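Local coordinates for putative mandelate racemase (Salmonella typhimurium, PDB 2O56), which is of uncertain function but belongs to the enolase superfamily, binds magnesium and probably acts as a hydro-lyase (dehydratase), at residues Ser135-Gly140 / Gln158-Ala163; Thr175-Met178 / Asn183-Gln186; Lys196-Gly201 / Ala231-Arg236. One frame throughout, in Å; residues are numbered along the deposited sequence.

Contact 1: Ser135-Gly140 / Gln158-Ala163; sequences SQLQFG and QAALTA
Where Leu137 packs on Ala159 and Ala160, no flat group takes part; the planar side chains of Ser135-Gly140 lie on the far side of that segment's backbone. The ring of Phe139 carries Gln138 CG over the centre of one face and meets the indole of Trp184 at a steep inclination. The amide of Gln138 is fixed at both ends: its NE2 binds Gln136 OE1 at 2.8 Å with an N-H...O angle of 160°, almost within its own amide plane yet well above the carbonyl plane of Gln136, while its OE1 takes the backbone N of Asp174. Gln136 NE2 in turn bonds to Glu221, a magnesium ligand, so Gln136 stands in the second shell of the metal, and Gln138 steadies it from behind.

The helix-facing side is wholly different. Leu137 has a first torsion of -102°, nearer to eclipsed than to staggered, and its branch reaches the helix through CD2, which rests 3.6 Å from Ala160 CA and 3.8 Å from Ala160 CB. Its CG lies 4.3 Å from Ala159 CB. Ala159 CB also meets Gly140 CA at 4.2 Å. Gly140 closes a short 3-10 turn by giving its N to Leu137 O at 2.9 Å, then continues with a positive phi of 92°, a conformation that comes most easily to glycine.

The contact thus illustrates how the first strand of the enolase-type barrel, 130-135, hands over to its first helix, 153-165: one leucine leans on two small residues of the helix. No hydrogen bond crosses between the segments, so the join relies on close apolar fit, whereas the amides of Gln136 and Gln138 are bonded on the other side of the turn, Gln136 to a magnesium ligand.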
loop_
_atom_site.group_PDB
_atom_site.type_symbol
_atom_site.label_atom_id
_atom_site.label_comp_id
_atom_site.label_asym_id
_atom_site.label_seq_id
_atom_site.Cartn_x
_atom_site.Cartn_y
_atom_site.Cartn_z
ATOM N N SER A 135 -25.849 -29.900 10.391
ATOM C CA SER A 135 -24.463 -29.523 10.738
ATOM C C SER A 135 -23.712 -30.718 11.331
ATOM O O SER A 135 -24.294 -31.512 12.071
ATOM C CB SER A 135 -24.462 -28.381 11.759
ATOM O OG SER A 135 -23.159 -27.809 11.899
ATOM N N GLN A 136 -22.423 -30.825 10.995
ATOM C CA GLN A 136 -21.488 -31.808 11.563
ATOM C C GLN A 136 -21.807 -33.298 11.331
ATOM O O GLN A 136 -21.869 -34.091 12.274
ATOM C CB GLN A 136 -21.143 -31.517 13.036
ATOM C CG GLN A 136 -20.915 -30.030 13.399
ATOM C CD GLN A 136 -19.633 -29.401 12.813
ATOM O OE1 GLN A 136 -18.915 -30.010 12.021
ATOM N NE2 GLN A 136 -19.360 -28.161 13.209
ATOM N N LEU A 137 -21.977 -33.657 10.064
ATOM C CA LEU A 137 -22.327 -35.005 9.632
ATOM C C LEU A 137 -21.308 -36.092 9.947
ATOM O O LEU A 137 -21.636 -37.273 9.862
ATOM C CB LEU A 137 -22.593 -35.020 8.122
ATOM C CG LEU A 137 -24.031 -35.032 7.614
ATOM C CD1 LEU A 137 -24.943 -34.082 8.364
ATOM C CD2 LEU A 137 -23.999 -34.701 6.161
ATOM N N GLN A 138 -20.081 -35.707 10.302
ATOM C CA GLN A 138 -19.071 -36.656 10.775
ATOM C C GLN A 138 -19.523 -37.394 12.028
ATOM O O GLN A 138 -18.973 -38.440 12.376
ATOM C CB GLN A 138 -17.712 -35.984 11.003
ATOM C CG GLN A 138 -17.699 -34.930 12.143
ATOM C CD GLN A 138 -18.093 -33.540 11.671
ATOM O OE1 GLN A 138 -18.677 -33.373 10.605
ATOM N NE2 GLN A 138 -17.751 -32.530 12.464
ATOM N N PHE A 139 -20.543 -36.862 12.692
ATOM C CA PHE A 139 -21.066 -37.493 13.892
ATOM C C PHE A 139 -22.397 -38.175 13.632
ATOM O O PHE A 139 -23.073 -38.612 14.563
ATOM C CB PHE A 139 -21.193 -36.471 15.018
ATOM C CG PHE A 139 -19.897 -35.799 15.374
ATOM C CD1 PHE A 139 -18.749 -36.545 15.613
ATOM C CD2 PHE A 139 -19.827 -34.418 15.479
ATOM C CE1 PHE A 139 -17.558 -35.929 15.946
ATOM C CE2 PHE A 139 -18.629 -33.786 15.818
ATOM C CZ PHE A 139 -17.497 -34.541 16.058
ATOM N N GLY A 140 -22.767 -38.266 12.360
ATOM C CA GLY A 140 -23.977 -38.961 11.962
ATOM C C GLY A 140 -25.204 -38.083 11.857
ATOM O O GLY A 140 -25.186 -36.903 12.217
ATOM N N GLN A 158 -24.047 -41.775 3.332
ATOM C CA GLN A 158 -25.281 -42.243 3.960
ATOM C C GLN A 158 -25.890 -41.217 4.910
ATOM O O GLN A 158 -27.083 -40.938 4.828
ATOM C CB GLN A 158 -25.055 -43.567 4.698
ATOM C CG GLN A 158 -26.346 -44.291 5.075
ATOM C CD GLN A 158 -27.397 -44.237 3.976
ATOM O OE1 GLN A 158 -27.212 -44.806 2.893
ATOM N NE2 GLN A 158 -28.506 -43.543 4.247
ATOM N N ALA A 159 -25.073 -40.656 5.805
ATOM C CA ALA A 159 -25.569 -39.658 6.759
ATOM C C ALA A 159 -26.121 -38.425 6.030
ATOM O O ALA A 159 -27.129 -37.842 6.455
ATOM C CB ALA A 159 -24.485 -39.272 7.756
ATOM N N ALA A 160 -25.472 -38.068 4.920
ATOM C CA ALA A 160 -25.883 -36.948 4.073
ATOM C C ALA A 160 -27.220 -37.237 3.416
ATOM O O ALA A 160 -28.089 -36.364 3.340
ATOM C CB ALA A 160 -24.837 -36.688 3.005
ATOM N N LEU A 161 -27.369 -38.470 2.938
ATOM C CA LEU A 161 -28.617 -38.931 2.317
ATOM C C LEU A 161 -29.779 -38.994 3.303
ATOM O O LEU A 161 -30.921 -38.679 2.945
ATOM C CB LEU A 161 -28.414 -40.294 1.649
ATOM C CG LEU A 161 -27.771 -40.271 0.261
ATOM C CD1 LEU A 161 -27.418 -41.682 -0.237
ATOM C CD2 LEU A 161 -28.646 -39.552 -0.750
ATOM N N THR A 162 -29.486 -39.404 4.534
ATOM C CA THR A 162 -30.455 -39.349 5.623
ATOM C C THR A 162 -30.964 -37.932 5.874
ATOM O O THR A 162 -32.165 -37.716 6.014
ATOM C CB THR A 162 -29.881 -39.972 6.912
ATOM O OG1 THR A 162 -29.522 -41.339 6.657
ATOM C CG2 THR A 162 -30.879 -39.916 8.063
ATOM N N ALA A 163 -30.049 -36.966 5.911
ATOM C CA ALA A 163 -30.414 -35.569 6.178
ATOM C C ALA A 163 -31.265 -35.014 5.038
ATOM O O ALA A 163 -32.215 -34.253 5.268
ATOM C CB ALA A 163 -29.137 -34.717 6.374
#

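Contact 2: Thr175-Met178 / Asn183-Gln186; sequences TVAM and NWNQ
Ala177, Met178 and Trp184 account for most of this contact, with the indole as the shared surface. Ala177 CB sits over one face of the indole, 3.9 Å from the centroid of the Trp184 six-membered ring and 18° off its normal, a clear CH-pi contact shifted toward the rim; the nearest ring atom, Trp184 CZ3, is 3.7 Å from that CB. The Met178 side chain crosses that of Trp184 at about a right angle, and its CE meets the ring obliquely. Bends at both chi2 and chi3 bring Met178 CE to 3.6 Å from Trp184 CE3. The indole reaches both neighbours because its CG stands opposite the backbone N (chi1 179°).

The backbones run antiparallel past each other. Asn185 N donates to Ala177 O at 2.7 Å in an almost linear bond of 174°, and the same oxygen has a CA-H...O contact with Trp184 CA. A second contact of that kind joins Met178 CA to Asn183 O at 3.4 Å. Arg204, from helix 195-212, binds the carbonyl oxygens of Thr175 and Met178 and so ties the first arm of the loop to that helix.

Met178 and Trp184 form a single beta bridge, too short for a regular hairpin, which pinches the loop after barrel strand 170-173. Such loops at the C-terminal ends of the strands surround the active site in enolase-superfamily barrels, and here the Trp184 side chain lies about 9 Å from the bound magnesium.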
loop_
_atom_site.group_PDB
_atom_site.type_symbol
_atom_site.label_atom_id
_atom_site.label_comp_id
_atom_site.label_asym_id
_atom_site.label_seq_id
_atom_site.Cartn_x
_atom_site.Cartn_y
_atom_site.Cartn_z
ATOM N N THR A 175 -14.590 -33.489 7.202
ATOM C CA THR A 175 -14.179 -34.809 6.729
ATOM C C THR A 175 -12.717 -35.148 7.033
ATOM O O THR A 175 -12.269 -36.242 6.692
ATOM C CB THR A 175 -14.382 -34.962 5.237
ATOM O OG1 THR A 175 -13.575 -33.999 4.546
ATOM C CG2 THR A 175 -15.850 -34.813 4.859
ATOM N N VAL A 176 -11.980 -34.226 7.666
ATOM C CA VAL A 176 -10.533 -34.411 7.862
ATOM C C VAL A 176 -10.150 -34.891 9.270
ATOM O O VAL A 176 -9.221 -35.694 9.428
ATOM C CB VAL A 176 -9.726 -33.143 7.439
ATOM C CG1 VAL A 176 -8.262 -33.257 7.806
ATOM C CG2 VAL A 176 -9.824 -32.950 5.951
ATOM N N ALA A 177 -10.874 -34.413 10.284
ATOM C CA ALA A 177 -10.416 -34.493 11.680
ATOM C C ALA A 177 -10.727 -35.839 12.368
ATOM O O ALA A 177 -10.287 -36.094 13.490
ATOM C CB ALA A 177 -10.985 -33.332 12.488
ATOM N N MET A 178 -11.486 -36.700 11.697
ATOM C CA MET A 178 -11.629 -38.087 12.141
ATOM C C MET A 178 -10.608 -38.918 11.376
ATOM O O MET A 178 -10.595 -38.889 10.142
ATOM C CB MET A 178 -13.039 -38.614 11.831
ATOM C CG MET A 178 -13.436 -39.900 12.592
ATOM S SD MET A 178 -13.973 -39.573 14.286
ATOM C CE MET A 178 -15.482 -38.639 14.029
ATOM N N ASN A 183 -10.807 -41.862 15.714
ATOM C CA ASN A 183 -10.291 -40.876 16.673
ATOM C C ASN A 183 -10.489 -39.452 16.144
ATOM O O ASN A 183 -10.216 -39.189 14.974
ATOM C CB ASN A 183 -8.802 -41.125 16.953
ATOM C CG ASN A 183 -8.510 -42.557 17.395
ATOM O OD1 ASN A 183 -8.934 -42.991 18.462
ATOM N ND2 ASN A 183 -7.769 -43.285 16.584
ATOM N N TRP A 184 -10.936 -38.550 17.022
ATOM C CA TRP A 184 -11.295 -37.178 16.666
ATOM C C TRP A 184 -10.196 -36.209 17.056
ATOM O O TRP A 184 -9.840 -36.133 18.230
ATOM C CB TRP A 184 -12.598 -36.757 17.373
ATOM C CG TRP A 184 -13.025 -35.332 17.061
ATOM C CD1 TRP A 184 -12.981 -34.251 17.901
ATOM C CD2 TRP A 184 -13.538 -34.845 15.813
ATOM N NE1 TRP A 184 -13.444 -33.131 17.255
ATOM C CE2 TRP A 184 -13.790 -33.466 15.974
ATOM C CE3 TRP A 184 -13.813 -35.445 14.573
ATOM C CZ2 TRP A 184 -14.302 -32.671 14.940
ATOM C CZ3 TRP A 184 -14.321 -34.654 13.546
ATOM C CH2 TRP A 184 -14.560 -33.281 13.740
ATOM N N ASN A 185 -9.686 -35.465 16.070
ATOM C CA ASN A 185 -8.741 -34.377 16.298
ATOM C C ASN A 185 -7.511 -34.873 17.052
ATOM O O ASN A 185 -7.166 -34.371 18.125
ATOM C CB ASN A 185 -9.411 -33.199 17.036
ATOM C CG ASN A 185 -8.576 -31.922 16.995
ATOM O OD1 ASN A 185 -7.788 -31.701 16.072
ATOM N ND2 ASN A 185 -8.752 -31.074 18.004
ATOM N N GLN A 186 -6.845 -35.876 16.499
ATOM C CA GLN A 186 -5.680 -36.388 17.178
ATOM C C GLN A 186 -4.423 -36.412 16.337
ATOM O O GLN A 186 -3.331 -36.665 16.858
ATOM C CB GLN A 186 -5.978 -37.736 17.804
ATOM C CG GLN A 186 -6.623 -37.612 19.175
ATOM C CD GLN A 186 -7.059 -38.951 19.727
ATOM O OE1 GLN A 186 -6.572 -40.010 19.308
ATOM N NE2 GLN A 186 -7.984 -38.915 20.672
#

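Contact 3: Lys196-Gly201 / Ala231-Arg236; sequences KILRLG and AIQFGR
Leu198 meets Gln233 and Phe234 because three first torsions turn their side chains into one interface. Leu198 places CG opposite its own carbonyl carbon (chi1 -71°), whereas Gln233 and Phe234 both hold CG opposite the backbone N, at -169° for the phenylalanine. The setting is a pair of outer helices of the enolase-type (beta/alpha) barrel: helix 195-212 and helix 228-238 are successive in the chain, with strand 217-221 between them. Over these short segments the axes approach to 10.3 Å and cross at -42°, running in broadly the same direction.

At the crossing the two methyls of Leu198 divide the work. CD1 rests against the extended side chain of Gln233, which Leu198 crosses at a slant, touching it from CB outward and coming to 3.5 Å from both Gln233 CD and Gln233 NE2. CD2 meets the phenylalanine obliquely, 3.7 Å from Phe234 CD1, and also approaches Phe234 CB at 3.9 Å. The leucine therefore straddles two consecutive residues of the facing helix. The amide of Gln233, although it lies against a methyl, has its polar needs met elsewhere, with NE2 bonded to the backbone O of Leu193, just ahead of helix 195-212; this bond adds a polar tie beside the apolar one.

About one turn further along the helix, Gly201 lets the aromatic ring come close to the backbone of helix 195-212, and its carbonyl oxygen accepts a hydrogen bond from Thr175 OG1. Met222 packs on the same ring from the loop that follows strand 217-221. The closeness of ring and helix is plain at Phe234 CE1, which stands 3.8 Å from Leu198 O, while Gly201 C lies at the ring's edge, near its plane, 3.9 Å from that same CE1.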
loop_
_atom_site.group_PDB
_atom_site.type_symbol
_atom_site.label_atom_id
_atom_site.label_comp_id
_atom_site.label_asym_id
_atom_site.label_seq_id
_atom_site.Cartn_x
_atom_site.Cartn_y
_atom_site.Cartn_z
ATOM N N LYS A 196 -1.984 -38.813 2.095
ATOM C CA LYS A 196 -2.955 -39.747 2.676
ATOM C C LYS A 196 -3.839 -39.107 3.738
ATOM O O LYS A 196 -5.018 -39.422 3.844
ATOM C CB LYS A 196 -2.252 -40.973 3.262
ATOM C CG LYS A 196 -1.067 -40.666 4.162
ATOM C CD LYS A 196 -0.482 -41.933 4.746
ATOM C CE LYS A 196 0.968 -41.717 5.112
ATOM N NZ LYS A 196 1.436 -42.795 6.018
ATOM N N ILE A 197 -3.265 -38.203 4.523
ATOM C CA ILE A 197 -4.015 -37.506 5.560
ATOM C C ILE A 197 -5.217 -36.771 4.971
ATOM O O ILE A 197 -6.332 -36.877 5.486
ATOM C CB ILE A 197 -3.093 -36.553 6.358
ATOM C CG1 ILE A 197 -1.924 -37.348 6.956
ATOM C CG2 ILE A 197 -3.876 -35.850 7.444
ATOM C CD1 ILE A 197 -0.883 -36.515 7.671
ATOM N N LEU A 198 -5.006 -36.080 3.854
ATOM C CA LEU A 198 -6.042 -35.233 3.265
ATOM C C LEU A 198 -6.879 -35.977 2.218
ATOM O O LEU A 198 -8.001 -35.588 1.935
ATOM C CB LEU A 198 -5.423 -33.976 2.649
ATOM C CG LEU A 198 -4.884 -32.962 3.662
ATOM C CD1 LEU A 198 -4.209 -31.818 2.942
ATOM C CD2 LEU A 198 -6.008 -32.440 4.583
ATOM N N ARG A 199 -6.316 -37.046 1.654
ATOM C CA ARG A 199 -6.992 -37.857 0.632
ATOM C C ARG A 199 -8.253 -38.521 1.193
ATOM O O ARG A 199 -9.290 -38.589 0.512
ATOM C CB ARG A 199 -6.010 -38.914 0.102
ATOM C CG ARG A 199 -6.589 -39.969 -0.843
ATOM C CD ARG A 199 -6.820 -39.440 -2.236
ATOM N NE ARG A 199 -5.785 -38.518 -2.692
ATOM C CZ ARG A 199 -6.012 -37.507 -3.529
ATOM N NH1 ARG A 199 -7.235 -37.300 -4.009
ATOM N NH2 ARG A 199 -5.017 -36.701 -3.885
ATOM N N LEU A 200 -8.146 -38.995 2.435
ATOM C CA LEU A 200 -9.271 -39.497 3.203
ATOM C C LEU A 200 -10.421 -38.485 3.300
ATOM O O LEU A 200 -11.560 -38.793 2.948
ATOM C CB LEU A 200 -8.805 -39.908 4.599
ATOM C CG LEU A 200 -9.840 -40.548 5.533
ATOM C CD1 LEU A 200 -10.490 -41.790 4.896
ATOM C CD2 LEU A 200 -9.182 -40.906 6.859
ATOM N N GLY A 201 -10.104 -37.283 3.780
ATOM C CA GLY A 201 -11.016 -36.144 3.760
ATOM C C GLY A 201 -11.652 -35.892 2.404
ATOM O O GLY A 201 -12.866 -35.730 2.321
ATOM N N ALA A 231 -4.758 -25.791 5.187
ATOM C CA ALA A 231 -6.075 -25.306 4.745
ATOM C C ALA A 231 -6.063 -25.070 3.237
ATOM O O ALA A 231 -7.029 -25.398 2.531
ATOM C CB ALA A 231 -6.461 -23.994 5.485
ATOM N N ILE A 232 -4.970 -24.497 2.742
ATOM C CA ILE A 232 -4.793 -24.314 1.296
ATOM C C ILE A 232 -4.679 -25.639 0.541
ATOM O O ILE A 232 -5.285 -25.803 -0.507
ATOM C CB ILE A 232 -3.616 -23.376 0.958
ATOM C CG1 ILE A 232 -3.971 -21.929 1.362
ATOM C CG2 ILE A 232 -3.261 -23.447 -0.546
ATOM C CD1 ILE A 232 -2.748 -21.018 1.490
ATOM N N GLN A 233 -3.917 -26.581 1.090
ATOM C CA GLN A 233 -3.727 -27.896 0.452
ATOM C C GLN A 233 -5.091 -28.582 0.286
ATOM O O GLN A 233 -5.456 -29.017 -0.805
ATOM C CB GLN A 233 -2.806 -28.747 1.332
ATOM C CG GLN A 233 -2.119 -29.889 0.585
ATOM C CD GLN A 233 -1.231 -30.728 1.492
ATOM O OE1 GLN A 233 -0.658 -30.234 2.462
ATOM N NE2 GLN A 233 -1.132 -32.017 1.183
ATOM N N PHE A 234 -5.855 -28.621 1.374
ATOM C CA PHE A 234 -7.175 -29.226 1.368
ATOM C C PHE A 234 -8.191 -28.495 0.504
ATOM O O PHE A 234 -8.924 -29.121 -0.269
ATOM C CB PHE A 234 -7.714 -29.408 2.787
ATOM C CG PHE A 234 -8.946 -30.253 2.835
ATOM C CD1 PHE A 234 -8.899 -31.587 2.417
ATOM C CD2 PHE A 234 -10.159 -29.716 3.248
ATOM C CE1 PHE A 234 -10.036 -32.371 2.435
ATOM C CE2 PHE A 234 -11.303 -30.502 3.273
ATOM C CZ PHE A 234 -11.234 -31.837 2.863
ATOM N N GLY A 235 -8.237 -27.170 0.610
ATOM C CA GLY A 235 -9.230 -26.404 -0.167
ATOM C C GLY A 235 -9.087 -26.599 -1.666
ATOM O O GLY A 235 -10.088 -26.731 -2.389
ATOM N N ARG A 236 -7.840 -26.633 -2.131
ATOM C CA ARG A 236 -7.520 -26.838 -3.547
ATOM C C ARG A 236 -7.967 -28.219 -4.032
ATOM O O ARG A 236 -8.360 -28.380 -5.178
ATOM C CB ARG A 236 -6.015 -26.696 -3.784
ATOM C CG ARG A 236 -5.523 -25.257 -3.888
ATOM C CD ARG A 236 -4.081 -25.212 -4.370
ATOM N NE ARG A 236 -3.576 -23.846 -4.460
ATOM C CZ ARG A 236 -2.339 -23.474 -4.141
ATOM N NH1 ARG A 236 -1.452 -24.364 -3.700
ATOM N NH2 ARG A 236 -1.994 -22.199 -4.259
#

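Overall arrangement
From the N terminus, the contacts follow one another round one side of the barrel, none enclosing or crossing another. Contact 1 closes the loop between strand 130-135 and helix 153-165. After strand 170-173, contact 2 pinches the next loop on itself, before helix 195-212 begins. Contact 3 then spans strand 217-221, joining the helices on either side of it in sequence. Contact 2 is the middle piece in space as well: Gln138 and Phe139 pack on Trp184 and Met178, while Val176 touches Leu198 and Phe234. Contacts 1 and 3 do not meet, their nearest atoms being about 10 Å apart. Together they link successive strand-helix units of the barrel, with contact 2 nearest the magnesium.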